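PDB 7MQ5: universal stress protein from Pseudomonas aeruginosa UCBPP-PA14, which is of unknown function but, as a member of the universal stress protein family, probably helps the bacterium withstand stress. Local coordinates for residues A139-G144 with L172-A177; T241-V246 with V271-P276; G223-L228 with G257-V262; R130-G135 with A165-A170; L153-I158 with A209-S214. All blocks are in the same frame, centred on the assembly; numbering follows the deposited sequence. Where two conformers were deposited one is given.

In the fold
Contacts 1, 2, 3 and 5 lie wholly within the universal stress protein family sequence; contact 4 joins the loop leading into strand 136-141 to the end of helix 148-167. Contacts 1 and 2 are parallel strand pairs of the same sheet, centres about 12 Å apart, joined where strands 136-141 and 240-244 run side by side. Contact 3, its centre about 12 Å from theirs, links helices 225-236 and 258-264. Contact 5 uses the middle of helix 148-167, its centre about 19 Å from that of contact 4. Contacts 4, 1 and 5 open in that order and alternate along the chain; contacts 3 and 2 follow and alternate with each other. Together they tie helices and connecting loops to a Rossmann-like sheet.

Contact 1: residues A139-G144 with L172-A177; sequences AAVDVG and LHVISA
Strands 139-141 and 172-177 run parallel, with local axes 25° apart, and the backbone bonds set their register. Ala-139 N donates to His-173 O, Ile-175 N returns a bond to Ala-139 O at 2.9 Å, and Val-141 N reaches Ile-175 O at 3.0 Å. The last two donors lie nearly in line with the C=O they meet. Beyond Val-141 the ladder gives way to a water, which donates to Val-141 O and Ala-177 O, and to a side chain. Ser-176 has its hydroxyl anti to the backbone N (chi1 -179°), which brings OG to the turn, where it accepts from Val-143 N at 3.0 Å and 165°. The turn is braced from within by Asp-142, whose OD1 accepts from Gly-144 N, 40° out of the carboxylate plane: an Asx turn. The same OD1 is also hydrogen-bonded to His-178 ND1.

Apolar contacts occupy both faces. On the face that carries Ala-139, Val-141, Val-174 and Ser-176, Val-141 CG2 meets Val-174 CG1 at 3.7 Å; on the other, Ala-140 CB lies 4.0 Å from Ile-175 CG2.

The pair forms the two strands of a beta-alpha-beta unit whose helix 148-167 packs on Ala-139 and Val-141. Helix 193-211 also covers that face, helix 225-236 packs on Ile-175 and Ala-177, and strands 240-244 and 218-222 flank the pair.

Contact 2: residues T241-V246 with V271-P276; sequences TVIGTV and VLVLKP
Val-242 CG1 faces the ends of two leucines of the adjacent strand, 4.1 Å from Leu-272 CD2 and 3.8 Å from Leu-274 CD1. Val-242 and Leu-272 lie side by side, whereas Leu-274 slants across the valine. On the other face, Ile-243 places CG1 between backbone N and carbonyl carbon (chi1 71°), and the extended chain beyond carries CD1 to within 4.0 Å of Val-271 CG1. Gly-244 adds no bump beside Leu-274; its CA comes 3.2 Å from Leu-274 O in a CA-H...O contact. Thr-245 fits against the end of the neighbouring strand: its side chain crosses that of Val-273 at about a right angle, CG2 meeting CG1, while OG1 faces the Pro-276 ring at CD, 3.4 Å away.

Between the two layers of side chains runs the parallel ladder of a beta-alpha-beta unit (strand 240-244, helix 258-264, strand 270-274). Leu-272 N donates to Thr-241 O, Ile-243 N to Leu-272 O, Leu-274 N to Ile-243 O and Thr-245 N to Leu-274 O, at 2.9-3.0 Å.

The side chains being mostly aliphatic, the direct hydrogen bonds of the pair are all backbone ones; Thr-241 OG1 turns to Ser-269 and Lys-275 NZ to Leu-116 O and Ala-119 O.

Contact 3: residues G223-L228 with G257-V262; sequences GPADVL and GNTAEV
Two helix starts meet at the C-terminal edge of the parallel sheet, where Ala-225 and Asp-226 of helix 225-236 face Thr-259 and Val-262 of helix 258-264. The backbones come nearest at Asp-226 and Thr-259, whose CA atoms are 4.7 Å apart. Ala-225 CB touches Thr-259 CG2 at 3.9 Å; that methyl stands anti to the threonine backbone N (chi1 -65° for OG1), which directs it at the neighbouring helix. One turn on, Val-262 CG1 packs against Asp-226 CB and lies 3.8 Å from Asp-226 O, the two side chains slanting past each other.

The polar link is indirect. Asp-226 holds its carboxylate between the backbone N and carbonyl carbon (chi1 63°), and OD2 stays 4.3 Å from Asn-258 ND2. A water set to one side bridges them, donating to Asp-226 OD2 at 2.6 Å and accepting from Asn-258 ND2 at 3.0 Å. The bridge links the starts of the two helices through solvent at the surface, and its short aspartate leg is consistent with a strong bond.

Each helix is opened by a residue at its N-cap, Pro-224 and Gly-257. Pro-224 O takes bonds from both Val-227 N and Leu-228 N, while Gly-257 O accepts from Glu-261 N. Ala-225 and Leu-228 also rest on Ala-177 of strand 171-178. Helix N-termini gathered at the C-terminal edge of a parallel sheet are characteristic of Rossmann-like alpha/beta folds, to which the HUP clan belongs.

Contact 4: residues R130-G135 with A165-A170; sequences RPWTGG and AGLAKA
Gly-134 N points at the end of helix 148-167 and is shared by two carbonyls: it donates to Ala-168 O at 3.0 Å and 154°, and weakly to Lys-169 O at 3.2 Å and 121°. Ala-168 O receives a second approach from the same chain, a CA-H...O contact with Thr-133 CA at 3.0 Å. Alongside this backbone junction, Trp-132 CB rests on Ala-168 CB at 3.9 Å. The indole reaches back to the last helical turn, where Leu-167 CD1 lies at the ring edge near its plane, 4.4 Å from Trp-132 CE3. At the far end of the segment Ala-170 CB lies close to Gly-135 O.

Two turns shape these surfaces. Residues Trp-132 to Gly-135 form a type II beta turn closed by Gly-135 N to Trp-132 O, which turns Gly-134 N outward to the helix. The helix stops in a Schellman motif: Lys-169 takes a positive phi (51°), and Ala-170 N bonds back to Ala-165 O and Lys-169 N to Gly-166 O, leaving the Ala-168 and Lys-169 carbonyls pointing to the turn. A water adds a further link, donating to Leu-167 O and lying 3.2 Å from Thr-133 OG1.

Farther out, Trp-132 NE1 is hydrogen-bonded to Asp-270 OD2, which holds the indole in place, and helix 22-34 packs on Trp-132, Thr-133 and Leu-167. Gly-135 continues into the sheet through a backbone bond to Thr-171.

Contact 5: residues L153-I158 with A209-S214; sequences LHAGII and AEYGFS
Ile-158 reaches both aromatic rings of the opposite segment with separate branches. Its CG2, anti to the backbone N because chi1 is -63°, approaches Tyr-211 CD1 at 3.7 Å, while CD1 extends to Phe-213 CZ at 4.0 Å. Against the tyrosine the isoleucine slants across the ring; Ile-158 CG1 stands 4.2 Å above the ring plane, offset toward the rim. The other face of that ring is met by the tyrosine's own neighbour, Glu-210, whose CG lies 3.9 Å above it. Towards Phe-213 the meeting is different: isoleucine and phenylalanine come from opposite directions, and the methyl arrives obliquely near the far end of the ring.

Tyr-211 also reaches along the helix with its phenol end. OH lies 3.4 Å from Ala-155 CA and 3.5 Å from Ala-155 CB, van der Waals contacts with the helix one turn before Ile-158. Between the two aromatics lies Gly-212, which, with positive phi (60°), forms a Schellman motif at the end of helix 193-211. In the same bend Tyr-211 O sits 3.8 Å above the centre of the Phe-213 ring.

The segments thus join two helices on one face of the sheet: Ile-158 also packs on Ala-139 of strand 136-141, Phe-213 rests on Leu-172 and Val-174 of strand 171-178, and Phe-207 of helix 193-211 meets the Tyr-211 ring.

Contact 1: residues A139-G144 with L172-A177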
# COMPACT_ATOMS: atom_id res chain seq x y z
N ALA A 139 7.71 -7.67 1.03
CA ALA A 139 6.54 -7.90 1.92
C ALA A 139 7.03 -7.93 3.36
O ALA A 139 8.01 -8.64 3.64
CB ALA A 139 5.87 -9.20 1.55
N ALA A 140 6.37 -7.21 4.27
CA ALA A 140 6.74 -7.18 5.70
C ALA A 140 5.74 -8.01 6.50
O ALA A 140 4.54 -7.69 6.48
CB ALA A 140 6.81 -5.76 6.20
N VAL A 141 6.22 -9.03 7.19
CA VAL A 141 5.37 -9.89 8.06
C VAL A 141 6.10 -10.14 9.39
O VAL A 141 7.21 -9.59 9.60
CB VAL A 141 5.06 -11.21 7.33
CG1 VAL A 141 4.33 -10.98 6.01
CG2 VAL A 141 6.34 -12.02 7.11
N ASP A 142 5.43 -10.83 10.31
CA ASP A 142 6.08 -11.31 11.55
C ASP A 142 5.72 -12.79 11.65
O ASP A 142 4.63 -13.10 12.15
CB ASP A 142 5.70 -10.52 12.81
CG ASP A 142 6.40 -11.00 14.08
OD1 ASP A 142 7.10 -12.05 14.01
OD2 ASP A 142 6.24 -10.34 15.12
N VAL A 143 6.58 -13.66 11.13
CA VAL A 143 6.29 -15.12 11.10
C VAL A 143 6.16 -15.68 12.53
O VAL A 143 5.59 -16.76 12.67
CB VAL A 143 7.36 -15.88 10.28
CG1 VAL A 143 7.51 -15.30 8.88
CG2 VAL A 143 8.70 -15.94 10.98
N GLY A 144 6.59 -14.92 13.55
CA GLY A 144 6.49 -15.36 14.96
C GLY A 144 5.06 -15.33 15.50
O GLY A 144 4.89 -15.71 16.66
N LEU A 172 10.20 -11.01 -5.71
CA LEU A 172 9.54 -10.90 -4.39
C LEU A 172 10.51 -11.29 -3.27
O LEU A 172 11.20 -12.31 -3.38
CB LEU A 172 8.32 -11.81 -4.41
CG LEU A 172 7.54 -11.92 -3.11
CD1 LEU A 172 6.96 -10.57 -2.72
CD2 LEU A 172 6.45 -12.98 -3.22
N HIS A 173 10.51 -10.50 -2.21
CA HIS A 173 11.36 -10.65 -1.01
C HIS A 173 10.47 -10.47 0.22
O HIS A 173 9.47 -9.73 0.12
CB HIS A 173 12.54 -9.66 -1.10
CG HIS A 173 13.23 -9.68 -2.44
ND1 HIS A 173 14.42 -10.35 -2.67
CD2 HIS A 173 12.85 -9.17 -3.63
CE1 HIS A 173 14.76 -10.23 -3.94
NE2 HIS A 173 13.80 -9.51 -4.56
N VAL A 174 10.83 -11.10 1.33
CA VAL A 174 10.05 -10.99 2.58
C VAL A 174 10.97 -10.61 3.74
O VAL A 174 12.05 -11.19 3.84
CB VAL A 174 9.33 -12.32 2.89
CG1 VAL A 174 8.54 -12.24 4.18
CG2 VAL A 174 8.44 -12.75 1.74
N ILE A 175 10.55 -9.66 4.56
CA ILE A 175 11.27 -9.31 5.82
C ILE A 175 10.36 -9.69 6.98
O ILE A 175 9.18 -9.26 7.02
CB ILE A 175 11.72 -7.83 5.88
CG1 ILE A 175 12.39 -7.47 7.22
CG2 ILE A 175 10.57 -6.89 5.59
CD1 ILE A 175 13.60 -8.28 7.57
N SER A 176 10.90 -10.52 7.86
CA SER A 176 10.22 -10.90 9.12
C SER A 176 11.06 -10.33 10.25
O SER A 176 12.22 -10.75 10.40
CB SER A 176 10.06 -12.39 9.26
OG SER A 176 9.40 -12.71 10.47
N ALA A 177 10.51 -9.37 10.97
CA ALA A 177 11.22 -8.74 12.10
C ALA A 177 10.50 -9.15 13.37
O ALA A 177 9.31 -8.78 13.54
CB ALA A 177 11.28 -7.24 11.92
O HOH W 1 7.93 -7.50 11.46

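Contact 2: residues T241-V246 with V271-P276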
# COMPACT_ATOMS: atom_id res chain seq x y z
N THR A 241 7.08 -1.61 -1.02
CA THR A 241 7.01 -2.38 0.24
C THR A 241 5.53 -2.53 0.57
O THR A 241 4.80 -1.53 0.54
CB THR A 241 7.80 -1.71 1.38
OG1 THR A 241 9.16 -1.54 0.96
CG2 THR A 241 7.78 -2.54 2.64
N VAL A 242 5.11 -3.74 0.90
CA VAL A 242 3.71 -4.04 1.29
C VAL A 242 3.71 -4.28 2.79
O VAL A 242 4.48 -5.15 3.27
CB VAL A 242 3.15 -5.24 0.52
CG1 VAL A 242 1.69 -5.46 0.91
CG2 VAL A 242 3.31 -5.08 -0.98
N ILE A 243 2.89 -3.52 3.51
CA ILE A 243 2.81 -3.64 4.99
C ILE A 243 1.35 -3.73 5.41
O ILE A 243 0.43 -3.37 4.63
CB ILE A 243 3.49 -2.45 5.69
CG1 ILE A 243 2.70 -1.15 5.52
CG2 ILE A 243 4.94 -2.30 5.26
CD1 ILE A 243 3.24 0.00 6.33
N GLY A 244 1.16 -4.24 6.62
CA GLY A 244 -0.16 -4.24 7.26
C GLY A 244 -0.12 -3.37 8.50
O GLY A 244 0.96 -3.22 9.10
N THR A 245 -1.24 -2.75 8.82
CA THR A 245 -1.40 -2.00 10.08
C THR A 245 -1.57 -3.00 11.23
O THR A 245 -1.69 -4.22 10.99
CB THR A 245 -2.53 -0.98 9.93
OG1 THR A 245 -3.73 -1.70 9.61
CG2 THR A 245 -2.23 0.05 8.86
N VAL A 246 -1.60 -2.50 12.46
CA VAL A 246 -1.62 -3.38 13.66
C VAL A 246 -2.91 -4.22 13.68
O VAL A 246 -3.98 -3.74 13.26
CB VAL A 246 -1.38 -2.55 14.93
CG1 VAL A 246 -2.45 -1.48 15.12
CG2 VAL A 246 -1.20 -3.40 16.18
N VAL A 271 4.67 2.48 -1.00
CA VAL A 271 4.17 1.65 0.12
C VAL A 271 2.71 1.30 -0.14
O VAL A 271 1.88 2.22 -0.34
CB VAL A 271 4.35 2.34 1.49
CG1 VAL A 271 4.06 1.37 2.64
CG2 VAL A 271 5.74 2.94 1.66
N LEU A 272 2.41 0.01 -0.13
CA LEU A 272 1.01 -0.48 -0.18
C LEU A 272 0.61 -0.80 1.25
O LEU A 272 1.25 -1.68 1.87
CB LEU A 272 0.90 -1.70 -1.09
CG LEU A 272 -0.50 -2.29 -1.18
CD1 LEU A 272 -1.48 -1.30 -1.78
CD2 LEU A 272 -0.51 -3.59 -1.95
N VAL A 273 -0.39 -0.10 1.75
CA VAL A 273 -0.85 -0.23 3.16
C VAL A 273 -2.16 -1.02 3.21
O VAL A 273 -3.17 -0.57 2.64
CB VAL A 273 -1.01 1.16 3.78
CG1 VAL A 273 -1.47 1.05 5.22
CG2 VAL A 273 0.28 1.97 3.67
N LEU A 274 -2.10 -2.18 3.85
CA LEU A 274 -3.26 -3.06 4.04
C LEU A 274 -3.70 -3.01 5.50
O LEU A 274 -2.86 -2.74 6.37
CB LEU A 274 -2.88 -4.49 3.65
CG LEU A 274 -2.31 -4.64 2.24
CD1 LEU A 274 -1.93 -6.08 1.97
CD2 LEU A 274 -3.30 -4.14 1.20
N LYS A 275 -4.97 -3.26 5.74
CA LYS A 275 -5.52 -3.29 7.12
C LYS A 275 -6.18 -4.63 7.37
O LYS A 275 -6.62 -5.29 6.43
CB LYS A 275 -6.53 -2.17 7.34
CG LYS A 275 -6.00 -0.76 7.10
CD LYS A 275 -7.00 0.29 7.53
CE LYS A 275 -6.50 1.71 7.36
NZ LYS A 275 -6.54 2.20 5.96
N PRO A 276 -6.28 -5.05 8.64
CA PRO A 276 -7.00 -6.28 8.98
C PRO A 276 -8.46 -6.20 8.51
O PRO A 276 -9.04 -5.14 8.53
CB PRO A 276 -6.94 -6.33 10.51
CG PRO A 276 -5.73 -5.52 10.87
CD PRO A 276 -5.68 -4.43 9.83

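Contact 3: residues G223-L228 with G257-V262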
# COMPACT_ATOMS: atom_id res chain seq x y z
N GLY A 223 15.07 -7.94 16.13
CA GLY A 223 15.27 -6.53 16.47
C GLY A 223 14.00 -5.74 16.23
O GLY A 223 12.97 -6.31 15.88
N PRO A 224 14.06 -4.40 16.36
CA PRO A 224 12.88 -3.56 16.19
C PRO A 224 12.37 -3.55 14.73
O PRO A 224 13.12 -3.20 13.86
CB PRO A 224 13.35 -2.17 16.65
CG PRO A 224 14.72 -2.38 17.28
CD PRO A 224 15.28 -3.64 16.67
N ALA A 225 11.11 -3.93 14.51
CA ALA A 225 10.56 -3.97 13.13
C ALA A 225 10.58 -2.58 12.49
O ALA A 225 10.77 -2.48 11.25
CB ALA A 225 9.15 -4.53 13.14
N ASP A 226 10.42 -1.54 13.30
CA ASP A 226 10.39 -0.15 12.79
C ASP A 226 11.75 0.22 12.17
O ASP A 226 11.80 1.18 11.39
CB ASP A 226 9.98 0.86 13.87
CG ASP A 226 10.93 0.95 15.05
OD1 ASP A 226 11.41 -0.10 15.49
OD2 ASP A 226 11.18 2.08 15.52
N VAL A 227 12.85 -0.44 12.54
CA VAL A 227 14.14 -0.10 11.85
C VAL A 227 14.52 -1.24 10.91
O VAL A 227 15.18 -0.98 9.88
CB VAL A 227 15.28 0.23 12.83
CG1 VAL A 227 14.89 1.38 13.76
CG2 VAL A 227 15.72 -0.98 13.63
N LEU A 228 14.08 -2.47 11.20
CA LEU A 228 14.51 -3.60 10.34
C LEU A 228 13.81 -3.55 8.98
O LEU A 228 14.49 -3.85 7.97
CB LEU A 228 14.21 -4.92 11.06
CG LEU A 228 15.07 -5.20 12.29
CD1 LEU A 228 14.67 -6.50 12.96
CD2 LEU A 228 16.55 -5.22 11.92
N GLY A 257 -0.68 1.98 14.24
CA GLY A 257 0.35 1.31 15.06
C GLY A 257 1.71 1.93 14.89
O GLY A 257 2.00 2.46 13.81
N ASN A 258 2.58 1.76 15.88
CA ASN A 258 3.91 2.42 15.82
C ASN A 258 4.76 1.90 14.66
O ASN A 258 5.45 2.72 14.02
CB ASN A 258 4.71 2.22 17.11
CG ASN A 258 6.03 2.97 17.08
OD1 ASN A 258 6.05 4.20 17.13
ND2 ASN A 258 7.13 2.23 17.00
N THR A 259 4.77 0.59 14.41
CA THR A 259 5.68 0.10 13.34
C THR A 259 5.30 0.75 12.01
O THR A 259 6.18 1.29 11.34
CB THR A 259 5.67 -1.44 13.23
OG1 THR A 259 6.20 -1.95 14.44
CG2 THR A 259 6.47 -1.95 12.05
N ALA A 260 4.02 0.67 11.65
CA ALA A 260 3.62 1.24 10.34
C ALA A 260 3.82 2.76 10.33
O ALA A 260 4.21 3.28 9.28
CB ALA A 260 2.20 0.84 10.01
N GLU A 261 3.61 3.44 11.46
CA GLU A 261 3.82 4.91 11.49
C GLU A 261 5.27 5.24 11.13
O GLU A 261 5.53 6.05 10.22
CB GLU A 261 3.48 5.48 12.86
CG GLU A 261 2.00 5.56 13.15
CD GLU A 261 1.66 6.12 14.52
OE1 GLU A 261 2.59 6.27 15.34
OE2 GLU A 261 0.48 6.40 14.77
N VAL A 262 6.20 4.58 11.81
CA VAL A 262 7.64 4.87 11.56
C VAL A 262 8.03 4.45 10.14
O VAL A 262 8.68 5.23 9.44
CB VAL A 262 8.53 4.19 12.62
CG1 VAL A 262 10.00 4.36 12.30
CG2 VAL A 262 8.22 4.71 14.02
O HOH W 2 9.86 3.56 17.16

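Contact 4: residues R130-G135 with A165-A170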
# COMPACT_ATOMS: atom_id res chain seq x y z
N ARG A 130 11.05 5.73 -9.55
CA ARG A 130 11.62 4.54 -10.23
C ARG A 130 10.50 3.67 -10.78
O ARG A 130 9.48 3.48 -10.13
CB ARG A 130 12.47 3.72 -9.26
CG ARG A 130 13.75 4.40 -8.82
CD ARG A 130 14.44 3.51 -7.81
NE ARG A 130 13.78 3.59 -6.51
CZ ARG A 130 13.65 2.58 -5.65
NH1 ARG A 130 14.03 1.36 -5.99
NH2 ARG A 130 13.07 2.78 -4.48
N PRO A 131 10.65 3.10 -12.00
CA PRO A 131 9.64 2.19 -12.52
C PRO A 131 9.57 0.90 -11.68
O PRO A 131 10.56 0.48 -11.12
CB PRO A 131 10.13 1.88 -13.94
CG PRO A 131 11.61 2.14 -13.89
CD PRO A 131 11.77 3.30 -12.93
N TRP A 132 8.40 0.30 -11.60
CA TRP A 132 8.29 -1.01 -10.90
C TRP A 132 8.93 -2.13 -11.72
O TRP A 132 9.43 -3.07 -11.11
CB TRP A 132 6.83 -1.35 -10.69
CG TRP A 132 6.17 -0.61 -9.58
CD1 TRP A 132 6.63 0.48 -8.89
CD2 TRP A 132 4.85 -0.87 -9.09
NE1 TRP A 132 5.71 0.87 -7.97
CE2 TRP A 132 4.59 0.09 -8.08
CE3 TRP A 132 3.86 -1.80 -9.40
CZ2 TRP A 132 3.39 0.11 -7.37
CZ3 TRP A 132 2.68 -1.78 -8.70
CH2 TRP A 132 2.45 -0.83 -7.70
N THR A 133 8.82 -2.06 -13.05
CA THR A 133 9.22 -3.18 -13.92
C THR A 133 10.66 -3.58 -13.63
O THR A 133 11.58 -2.72 -13.64
CB THR A 133 8.95 -2.85 -15.39
OG1 THR A 133 7.55 -2.65 -15.51
CG2 THR A 133 9.40 -3.93 -16.34
N GLY A 134 10.84 -4.87 -13.35
CA GLY A 134 12.17 -5.43 -13.09
C GLY A 134 12.71 -5.14 -11.71
O GLY A 134 13.84 -5.56 -11.43
N GLY A 135 11.95 -4.47 -10.84
CA GLY A 135 12.49 -4.12 -9.52
C GLY A 135 12.32 -5.21 -8.47
O GLY A 135 12.09 -6.39 -8.83
N ALA A 165 4.60 -8.42 -7.93
CA ALA A 165 5.84 -8.94 -8.52
C ALA A 165 5.53 -9.53 -9.90
O ALA A 165 6.33 -9.34 -10.83
CB ALA A 165 6.47 -9.96 -7.60
N GLY A 166 4.42 -10.24 -10.04
CA GLY A 166 4.08 -10.85 -11.34
C GLY A 166 3.75 -9.81 -12.39
O GLY A 166 4.30 -9.89 -13.50
N LEU A 167 2.94 -8.81 -12.05
CA LEU A 167 2.50 -7.84 -13.09
C LEU A 167 3.66 -6.92 -13.48
O LEU A 167 3.70 -6.48 -14.64
CB LEU A 167 1.24 -7.08 -12.66
CG LEU A 167 1.37 -6.08 -11.52
CD1 LEU A 167 1.81 -4.70 -12.03
CD2 LEU A 167 0.02 -5.95 -10.81
N ALA A 168 4.60 -6.70 -12.56
CA ALA A 168 5.75 -5.80 -12.84
C ALA A 168 6.98 -6.59 -13.34
O ALA A 168 8.02 -5.94 -13.60
CB ALA A 168 6.09 -5.05 -11.58
N LYS A 169 6.88 -7.91 -13.46
CA LYS A 169 8.06 -8.74 -13.84
C LYS A 169 9.22 -8.36 -12.92
O LYS A 169 10.33 -8.02 -13.39
CB LYS A 169 8.39 -8.61 -15.33
CG LYS A 169 7.31 -9.19 -16.24
CD LYS A 169 7.73 -9.35 -17.68
CE LYS A 169 6.67 -10.05 -18.51
NZ LYS A 169 5.39 -9.30 -18.52
N ALA A 170 8.93 -8.44 -11.62
CA ALA A 170 9.84 -8.06 -10.52
C ALA A 170 10.07 -9.29 -9.64
O ALA A 170 9.39 -10.33 -9.85
CB ALA A 170 9.21 -6.92 -9.73
O HOH W 3 5.62 -5.01 -16.39

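Contact 5: residues L153-I158 with A209-S214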
# COMPACT_ATOMS: atom_id res chain seq x y z
N LEU A 153 -3.97 -11.44 7.83
CA LEU A 153 -3.24 -10.21 7.40
C LEU A 153 -2.00 -10.62 6.59
O LEU A 153 -1.78 -10.06 5.51
CB LEU A 153 -2.85 -9.39 8.63
CG LEU A 153 -2.22 -8.03 8.33
CD1 LEU A 153 -3.17 -7.16 7.54
CD2 LEU A 153 -1.81 -7.32 9.62
N HIS A 154 -1.23 -11.59 7.09
CA HIS A 154 -0.02 -12.03 6.35
C HIS A 154 -0.41 -12.61 4.98
O HIS A 154 0.31 -12.34 4.00
CB HIS A 154 0.79 -13.05 7.16
CG HIS A 154 1.37 -12.49 8.40
ND1 HIS A 154 1.71 -13.29 9.48
CD2 HIS A 154 1.62 -11.22 8.78
CE1 HIS A 154 2.19 -12.54 10.44
NE2 HIS A 154 2.15 -11.27 10.04
N ALA A 155 -1.49 -13.39 4.92
CA ALA A 155 -1.91 -13.96 3.63
C ALA A 155 -2.22 -12.82 2.66
O ALA A 155 -1.86 -12.92 1.47
CB ALA A 155 -3.10 -14.87 3.82
N GLY A 156 -2.85 -11.73 3.14
CA GLY A 156 -3.18 -10.61 2.26
C GLY A 156 -1.94 -9.85 1.82
O GLY A 156 -1.83 -9.46 0.63
N ILE A 157 -1.00 -9.66 2.74
CA ILE A 157 0.27 -8.96 2.40
C ILE A 157 1.00 -9.75 1.32
O ILE A 157 1.42 -9.16 0.32
CB ILE A 157 1.11 -8.79 3.68
CG1 ILE A 157 0.48 -7.77 4.64
CG2 ILE A 157 2.56 -8.45 3.35
CD1 ILE A 157 1.01 -7.87 6.05
N ILE A 158 1.07 -11.08 1.48
CA ILE A 158 1.79 -11.92 0.48
C ILE A 158 1.00 -11.98 -0.83
O ILE A 158 1.64 -11.94 -1.90
CB ILE A 158 2.07 -13.32 1.04
CG1 ILE A 158 2.99 -13.28 2.27
CG2 ILE A 158 2.63 -14.23 -0.04
CD1 ILE A 158 4.34 -12.64 2.03
N ALA A 209 7.69 -23.21 3.77
CA ALA A 209 7.10 -24.27 2.92
C ALA A 209 5.72 -23.83 2.42
O ALA A 209 5.44 -23.98 1.22
CB ALA A 209 7.00 -25.56 3.70
N GLU A 210 4.89 -23.29 3.32
CA GLU A 210 3.51 -22.88 2.95
C GLU A 210 3.57 -21.88 1.79
O GLU A 210 2.78 -22.01 0.83
CB GLU A 210 2.81 -22.24 4.14
CG GLU A 210 1.39 -21.79 3.84
CD GLU A 210 0.60 -21.34 5.05
OE1 GLU A 210 1.16 -21.36 6.16
OE2 GLU A 210 -0.58 -21.00 4.89
N TYR A 211 4.49 -20.92 1.87
CA TYR A 211 4.55 -19.84 0.87
C TYR A 211 5.64 -20.04 -0.19
O TYR A 211 5.79 -19.16 -1.06
CB TYR A 211 4.65 -18.50 1.61
CG TYR A 211 3.37 -18.08 2.28
CD1 TYR A 211 2.35 -17.53 1.54
CD2 TYR A 211 3.18 -18.22 3.64
CE1 TYR A 211 1.17 -17.12 2.12
CE2 TYR A 211 2.00 -17.82 4.24
CZ TYR A 211 0.98 -17.27 3.48
OH TYR A 211 -0.20 -16.86 4.04
N GLY A 212 6.37 -21.15 -0.14
CA GLY A 212 7.36 -21.44 -1.20
C GLY A 212 8.43 -20.38 -1.35
O GLY A 212 8.70 -19.96 -2.50
N PHE A 213 9.04 -19.96 -0.24
CA PHE A 213 10.14 -18.97 -0.30
C PHE A 213 11.50 -19.65 -0.15
O PHE A 213 11.64 -20.55 0.67
CB PHE A 213 9.96 -17.91 0.78
CG PHE A 213 8.79 -17.00 0.53
CD1 PHE A 213 8.73 -16.26 -0.65
CD2 PHE A 213 7.78 -16.83 1.46
CE1 PHE A 213 7.67 -15.40 -0.90
CE2 PHE A 213 6.73 -15.95 1.22
CZ PHE A 213 6.67 -15.27 0.02
N SER A 214 12.46 -19.18 -0.95
CA SER A 214 13.86 -19.65 -0.84
C SER A 214 14.49 -19.00 0.39
O SER A 214 13.95 -17.98 0.88
CB SER A 214 14.66 -19.27 -2.06
OG SER A 214 14.84 -17.86 -2.10